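Local coordinates for ABC transporter substrate-binding protein (Rhizobium radiobacter, PDB 6TFX) that binds the opine mannopinic acid as the solute-binding protein of an ABC transporter, probably delivering it for import across the inner membrane, at residues S50-S62 against V68-Q80. Residues are numbered along the deposited sequence; the frame is centred on the assembly and turned at random.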
loop_
_atom_site.group_PDB
_atom_site.type_symbol
_atom_site.label_atom_id
_atom_site.label_comp_id
_atom_site.label_asym_id
_atom_site.label_seq_id
_atom_site.Cartn_x
_atom_site.Cartn_y
_atom_site.Cartn_z
ATOM N N SER A 50 2.670 -14.807 7.999
ATOM C CA SER A 50 2.642 -16.041 8.796
ATOM C C SER A 50 1.250 -16.691 8.761
ATOM O O SER A 50 1.116 -17.905 8.943
ATOM C CB SER A 50 2.976 -15.739 10.253
ATOM O OG SER A 50 1.978 -14.917 10.853
ATOM N N SER A 51 0.211 -15.865 8.552
ATOM C CA SER A 51 -1.182 -16.324 8.583
ATOM C C SER A 51 -1.689 -16.918 7.255
ATOM O O SER A 51 -2.854 -17.307 7.188
ATOM C CB SER A 51 -2.082 -15.148 8.956
ATOM O OG SER A 51 -2.233 -14.280 7.848
ATOM N N ILE A 52 -0.871 -16.898 6.200
ATOM C CA ILE A 52 -1.345 -17.281 4.867
ATOM C C ILE A 52 -1.942 -18.676 4.864
ATOM O O ILE A 52 -1.406 -19.610 5.480
ATOM C CB ILE A 52 -0.260 -17.045 3.801
ATOM C CG1 ILE A 52 -0.136 -15.515 3.574
ATOM C CG2 ILE A 52 -0.617 -17.738 2.483
ATOM C CD1 ILE A 52 1.092 -15.042 2.823
ATOM N N GLU A 53 -3.123 -18.779 4.218
ATOM C CA GLU A 53 -3.926 -20.004 4.180
ATOM C C GLU A 53 -4.506 -20.221 2.766
ATOM O O GLU A 53 -4.456 -19.321 1.929
ATOM C CB GLU A 53 -5.074 -19.908 5.207
ATOM C CG GLU A 53 -5.952 -18.671 5.067
ATOM C CD GLU A 53 -7.122 -18.524 6.030
ATOM O OE1 GLU A 53 -6.929 -18.652 7.263
ATOM O OE2 GLU A 53 -8.243 -18.254 5.542
ATOM N N ALA A 54 -5.116 -21.388 2.528
ATOM C CA ALA A 54 -5.707 -21.695 1.214
ATOM C C ALA A 54 -6.799 -20.675 0.784
ATOM O O ALA A 54 -7.577 -20.201 1.619
ATOM C CB ALA A 54 -6.327 -23.080 1.252
ATOM N N ASP A 55 -6.894 -20.394 -0.529
ATOM C CA ASP A 55 -7.964 -19.527 -1.084
ATOM C C ASP A 55 -8.440 -20.293 -2.343
ATOM O O ASP A 55 -9.037 -21.362 -2.190
ATOM C CB ASP A 55 -7.468 -18.099 -1.401
ATOM C CG ASP A 55 -8.557 -17.027 -1.511
ATOM O OD1 ASP A 55 -9.703 -17.289 -1.068
ATOM O OD2 ASP A 55 -8.256 -15.908 -2.035
ATOM N N LEU A 56 -8.072 -19.851 -3.567
ATOM C CA LEU A 56 -8.453 -20.627 -4.768
ATOM C C LEU A 56 -7.770 -22.007 -4.759
ATOM O O LEU A 56 -8.378 -23.000 -5.180
ATOM C CB LEU A 56 -8.067 -19.860 -6.029
ATOM C CG LEU A 56 -8.169 -20.617 -7.348
ATOM C CD1 LEU A 56 -9.645 -21.002 -7.690
ATOM C CD2 LEU A 56 -7.582 -19.773 -8.451
ATOM N N ALA A 57 -6.490 -22.057 -4.309
ATOM C CA ALA A 57 -5.761 -23.336 -4.200
ATOM C C ALA A 57 -6.215 -24.059 -2.938
ATOM O O ALA A 57 -6.144 -23.478 -1.857
ATOM C CB ALA A 57 -4.265 -23.097 -4.120
ATOM N N GLU A 58 -6.655 -25.312 -3.055
ATOM C CA GLU A 58 -7.051 -26.044 -1.845
ATOM C C GLU A 58 -5.808 -26.655 -1.161
ATOM O O GLU A 58 -5.825 -26.894 0.046
ATOM C CB GLU A 58 -8.109 -27.116 -2.150
ATOM C CG GLU A 58 -7.686 -28.141 -3.186
ATOM C CD GLU A 58 -8.739 -29.175 -3.535
ATOM O OE1 GLU A 58 -9.881 -29.064 -3.034
ATOM O OE2 GLU A 58 -8.421 -30.097 -4.321
ATOM N N SER A 59 -4.737 -26.915 -1.944
ATOM C CA SER A 59 -3.498 -27.494 -1.420
ATOM C C SER A 59 -2.352 -27.179 -2.366
ATOM O O SER A 59 -2.574 -26.783 -3.514
ATOM C CB SER A 59 -3.630 -29.013 -1.260
ATOM O OG SER A 59 -3.751 -29.664 -2.512
ATOM N N TRP A 60 -1.125 -27.339 -1.881
ATOM C CA TRP A 60 0.043 -27.108 -2.710
ATOM C C TRP A 60 1.204 -27.849 -2.137
ATOM O O TRP A 60 1.180 -28.223 -0.958
ATOM C CB TRP A 60 0.368 -25.624 -2.859
ATOM C CG TRP A 60 0.598 -24.904 -1.568
ATOM C CD1 TRP A 60 1.793 -24.689 -0.942
ATOM C CD2 TRP A 60 -0.402 -24.266 -0.764
ATOM N NE1 TRP A 60 1.593 -23.992 0.229
ATOM C CE2 TRP A 60 0.251 -23.711 0.356
ATOM C CE3 TRP A 60 -1.791 -24.092 -0.897
ATOM C CZ2 TRP A 60 -0.444 -23.039 1.369
ATOM C CZ3 TRP A 60 -2.478 -23.423 0.101
ATOM C CH2 TRP A 60 -1.805 -22.899 1.214
ATOM N N GLU A 61 2.230 -28.046 -2.960
ATOM C CA GLU A 61 3.444 -28.708 -2.531
ATOM C C GLU A 61 4.605 -28.218 -3.366
ATOM O O GLU A 61 4.411 -27.725 -4.484
ATOM C CB GLU A 61 3.310 -30.242 -2.623
ATOM C CG GLU A 61 3.140 -30.795 -4.025
ATOM C CD GLU A 61 2.766 -32.265 -4.090
ATOM O OE1 GLU A 61 3.307 -33.061 -3.287
ATOM O OE2 GLU A 61 1.934 -32.621 -4.954
ATOM N N SER A 62 5.805 -28.347 -2.830
ATOM C CA SER A 62 7.002 -27.992 -3.587
ATOM C C SER A 62 7.875 -29.215 -3.695
ATOM O O SER A 62 7.765 -30.132 -2.869
ATOM C CB SER A 62 7.781 -26.880 -2.891
ATOM O OG SER A 62 8.172 -27.269 -1.583
ATOM N N VAL A 68 10.103 -25.801 -7.758
ATOM C CA VAL A 68 8.894 -26.142 -8.512
ATOM C C VAL A 68 7.768 -26.328 -7.517
ATOM O O VAL A 68 7.855 -27.188 -6.636
ATOM C CB VAL A 68 9.101 -27.395 -9.404
ATOM C CG1 VAL A 68 7.819 -27.724 -10.180
ATOM C CG2 VAL A 68 10.275 -27.202 -10.359
ATOM N N TRP A 69 6.733 -25.499 -7.650
ATOM C CA TRP A 69 5.563 -25.502 -6.774
ATOM C C TRP A 69 4.334 -25.918 -7.557
ATOM O O TRP A 69 4.078 -25.376 -8.638
ATOM C CB TRP A 69 5.359 -24.110 -6.194
ATOM C CG TRP A 69 6.451 -23.718 -5.243
ATOM C CD1 TRP A 69 7.740 -23.384 -5.557
ATOM C CD2 TRP A 69 6.338 -23.586 -3.823
ATOM N NE1 TRP A 69 8.444 -23.075 -4.417
ATOM C CE2 TRP A 69 7.602 -23.167 -3.339
ATOM C CE3 TRP A 69 5.269 -23.727 -2.911
ATOM C CZ2 TRP A 69 7.837 -22.914 -1.983
ATOM C CZ3 TRP A 69 5.506 -23.484 -1.559
ATOM C CH2 TRP A 69 6.774 -23.079 -1.110
ATOM N N THR A 70 3.559 -26.851 -6.996
ATOM C CA THR A 70 2.352 -27.337 -7.671
ATOM C C THR A 70 1.147 -26.998 -6.809
ATOM O O THR A 70 1.106 -27.391 -5.643
ATOM C CB THR A 70 2.459 -28.842 -7.959
ATOM O OG1 THR A 70 3.661 -29.076 -8.711
ATOM C CG2 THR A 70 1.257 -29.367 -8.745
ATOM N N PHE A 71 0.207 -26.238 -7.381
ATOM C CA PHE A 71 -1.016 -25.813 -6.702
ATOM C C PHE A 71 -2.221 -26.551 -7.246
ATOM O O PHE A 71 -2.424 -26.571 -8.459
ATOM C CB PHE A 71 -1.243 -24.296 -6.867
ATOM C CG PHE A 71 -0.240 -23.472 -6.096
ATOM C CD1 PHE A 71 1.035 -23.237 -6.608
ATOM C CD2 PHE A 71 -0.554 -22.958 -4.840
ATOM C CE1 PHE A 71 1.988 -22.543 -5.859
ATOM C CE2 PHE A 71 0.390 -22.232 -4.109
ATOM C CZ PHE A 71 1.658 -22.046 -4.613
ATOM N N LYS A 72 -3.011 -27.153 -6.348
ATOM C CA LYS A 72 -4.220 -27.871 -6.736
ATOM C C LYS A 72 -5.389 -26.940 -6.483
ATOM O O LYS A 72 -5.602 -26.493 -5.353
ATOM C CB LYS A 72 -4.368 -29.202 -5.973
ATOM C CG LYS A 72 -3.332 -30.253 -6.390
ATOM C CD LYS A 72 -3.661 -30.898 -7.737
ATOM C CE LYS A 72 -2.593 -31.853 -8.214
ATOM N NZ LYS A 72 -2.960 -32.457 -9.523
ATOM N N LEU A 73 -6.105 -26.602 -7.541
ATOM C CA LEU A 73 -7.195 -25.649 -7.421
ATOM C C LEU A 73 -8.454 -26.283 -6.928
ATOM O O LEU A 73 -8.753 -27.440 -7.237
ATOM C CB LEU A 73 -7.487 -24.934 -8.757
ATOM C CG LEU A 73 -6.285 -24.298 -9.470
ATOM C CD1 LEU A 73 -6.757 -23.464 -10.620
ATOM C CD2 LEU A 73 -5.457 -23.445 -8.519
ATOM N N ARG A 74 -9.224 -25.495 -6.192
ATOM C CA ARG A 74 -10.533 -25.918 -5.759
ATOM C C ARG A 74 -11.418 -26.095 -7.000
ATOM O O ARG A 74 -11.407 -25.216 -7.881
ATOM C CB ARG A 74 -11.142 -24.832 -4.899
ATOM C CG ARG A 74 -11.252 -25.206 -3.493
ATOM C CD ARG A 74 -11.905 -24.054 -2.792
ATOM N NE ARG A 74 -10.960 -23.399 -1.900
ATOM C CZ ARG A 74 -10.692 -23.815 -0.666
ATOM N NH1 ARG A 74 -11.271 -24.913 -0.184
ATOM N NH2 ARG A 74 -9.845 -23.138 0.098
ATOM N N PRO A 75 -12.203 -27.192 -7.213
ATOM C CA PRO A 75 -12.873 -27.431 -8.542
ATOM C C PRO A 75 -13.947 -26.465 -9.183
ATOM O O PRO A 75 -13.873 -26.216 -10.388
ATOM C CB PRO A 75 -13.549 -28.803 -8.346
ATOM C CG PRO A 75 -13.544 -29.054 -6.856
ATOM C CD PRO A 75 -12.300 -28.389 -6.358
ATOM N N ASP A 76 -15.003 -26.103 -8.444
ATOM C CA ASP A 76 -16.218 -25.317 -8.600
ATOM C C ASP A 76 -16.187 -23.913 -7.977
ATOM O O ASP A 76 -17.212 -23.465 -7.455
ATOM C CB ASP A 76 -17.422 -26.133 -8.048
ATOM C CG ASP A 76 -17.582 -27.519 -8.669
ATOM O OD1 ASP A 76 -17.506 -27.626 -9.923
ATOM O OD2 ASP A 76 -17.789 -28.496 -7.901
ATOM N N VAL A 77 -15.044 -23.190 -8.077
ATOM C CA VAL A 77 -14.988 -21.787 -7.658
ATOM C C VAL A 77 -15.495 -21.066 -8.893
ATOM O O VAL A 77 -14.964 -21.283 -9.984
ATOM C CB VAL A 77 -13.585 -21.275 -7.267
ATOM C CG1 VAL A 77 -13.598 -19.764 -7.023
ATOM C CG2 VAL A 77 -13.058 -22.008 -6.038
ATOM N N LYS A 78 -16.541 -20.273 -8.742
ATOM C CA LYS A 78 -17.145 -19.587 -9.875
ATOM C C LYS A 78 -16.738 -18.122 -9.965
ATOM O O LYS A 78 -16.722 -17.405 -8.948
ATOM C CB LYS A 78 -18.687 -19.626 -9.771
ATOM C CG LYS A 78 -19.295 -20.990 -9.452
ATOM C CD LYS A 78 -19.387 -21.906 -10.652
ATOM C CE LYS A 78 -19.953 -23.239 -10.230
ATOM N NZ LYS A 78 -19.858 -24.242 -11.317
ATOM N N TRP A 79 -16.519 -17.650 -11.197
ATOM C CA TRP A 79 -16.292 -16.237 -11.415
ATOM C C TRP A 79 -17.621 -15.525 -11.199
ATOM O O TRP A 79 -18.674 -16.119 -11.407
ATOM C CB TRP A 79 -15.864 -15.981 -12.870
ATOM C CG TRP A 79 -14.452 -16.388 -13.163
ATOM C CD1 TRP A 79 -14.035 -17.350 -14.038
ATOM C CD2 TRP A 79 -13.258 -15.788 -12.619
ATOM N NE1 TRP A 79 -12.650 -17.375 -14.085
ATOM C CE2 TRP A 79 -12.154 -16.451 -13.197
ATOM C CE3 TRP A 79 -13.020 -14.770 -11.673
ATOM C CZ2 TRP A 79 -10.822 -16.139 -12.849
ATOM C CZ3 TRP A 79 -11.709 -14.452 -11.336
ATOM C CH2 TRP A 79 -10.627 -15.123 -11.935
ATOM N N GLN A 80 -17.567 -14.241 -10.853
ATOM C CA GLN A 80 -18.773 -13.419 -10.790
ATOM C C GLN A 80 -19.294 -13.230 -12.230
ATOM O O GLN A 80 -18.535 -13.393 -13.180
ATOM C CB GLN A 80 -18.398 -12.027 -10.290
ATOM C CG GLN A 80 -18.069 -12.007 -8.789
ATOM C CD GLN A 80 -17.106 -10.910 -8.416
ATOM O OE1 GLN A 80 -16.801 -10.004 -9.204
ATOM N NE2 GLN A 80 -16.559 -11.005 -7.201
HETATM O O HOH W 1 5.945 -29.375 -7.159
HETATM O O HOH W 2 0.062 -30.018 -5.388
#
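Ser62 CB sits over the centre of one face of the Trp69 indole, 3.8 Å from the six-membered-ring centroid and 15° off its normal, a CH-pi contact; Trp60 CD1 meets the same indole at its edge, in plane. Over one face of Phe71, toward the rim, lies Trp60 CB, while Ala57 CB touches the ring edge at CD2. Trp60 CG stands between its backbone N and carbonyl carbon (chi1 57°), which lays the indole obliquely across Phe71: its five-membered ring is tilted 26° to Phe71 with centroids 5.1 Å apart, so overlap is slight. Val40 and Leu136 also touch this Trp60 side chain.

Glu58 CB lies offset above one face of the Arg74 guanidinium, closest to the aliphatic Arg74 CG (3.9 Å). At the edge, Arg74 NE (2.8 Å) and Arg74 NH2 (3.0 Å) both donate to Asp55 O, the latter on a lone pair. The Asp55 carboxylate instead salt-bridges Arg191.

Strand 57-62, outermost in a four-stranded antiparallel sheet, forms a hairpin with 68-73, which pairs on with 123-128. Thr70 N to Glu61 O (2.8 Å) and its return bond document the pairing; Glu58 N to Lys72 O (2.8 Å) and Lys72 N to Ser59 O (2.9 Å) define a classic beta bulge.

Chemistry thus divides: aromatic and CH-pi contacts join the Trp60, Ser62, Trp69 and Phe71 face, water bridges Glu61 OE2 to Thr70 O, and Arg74 fastens the loop ahead of strand 57-62, where two N-H groups of one cation would probably polarise the Asp55 carbonyl.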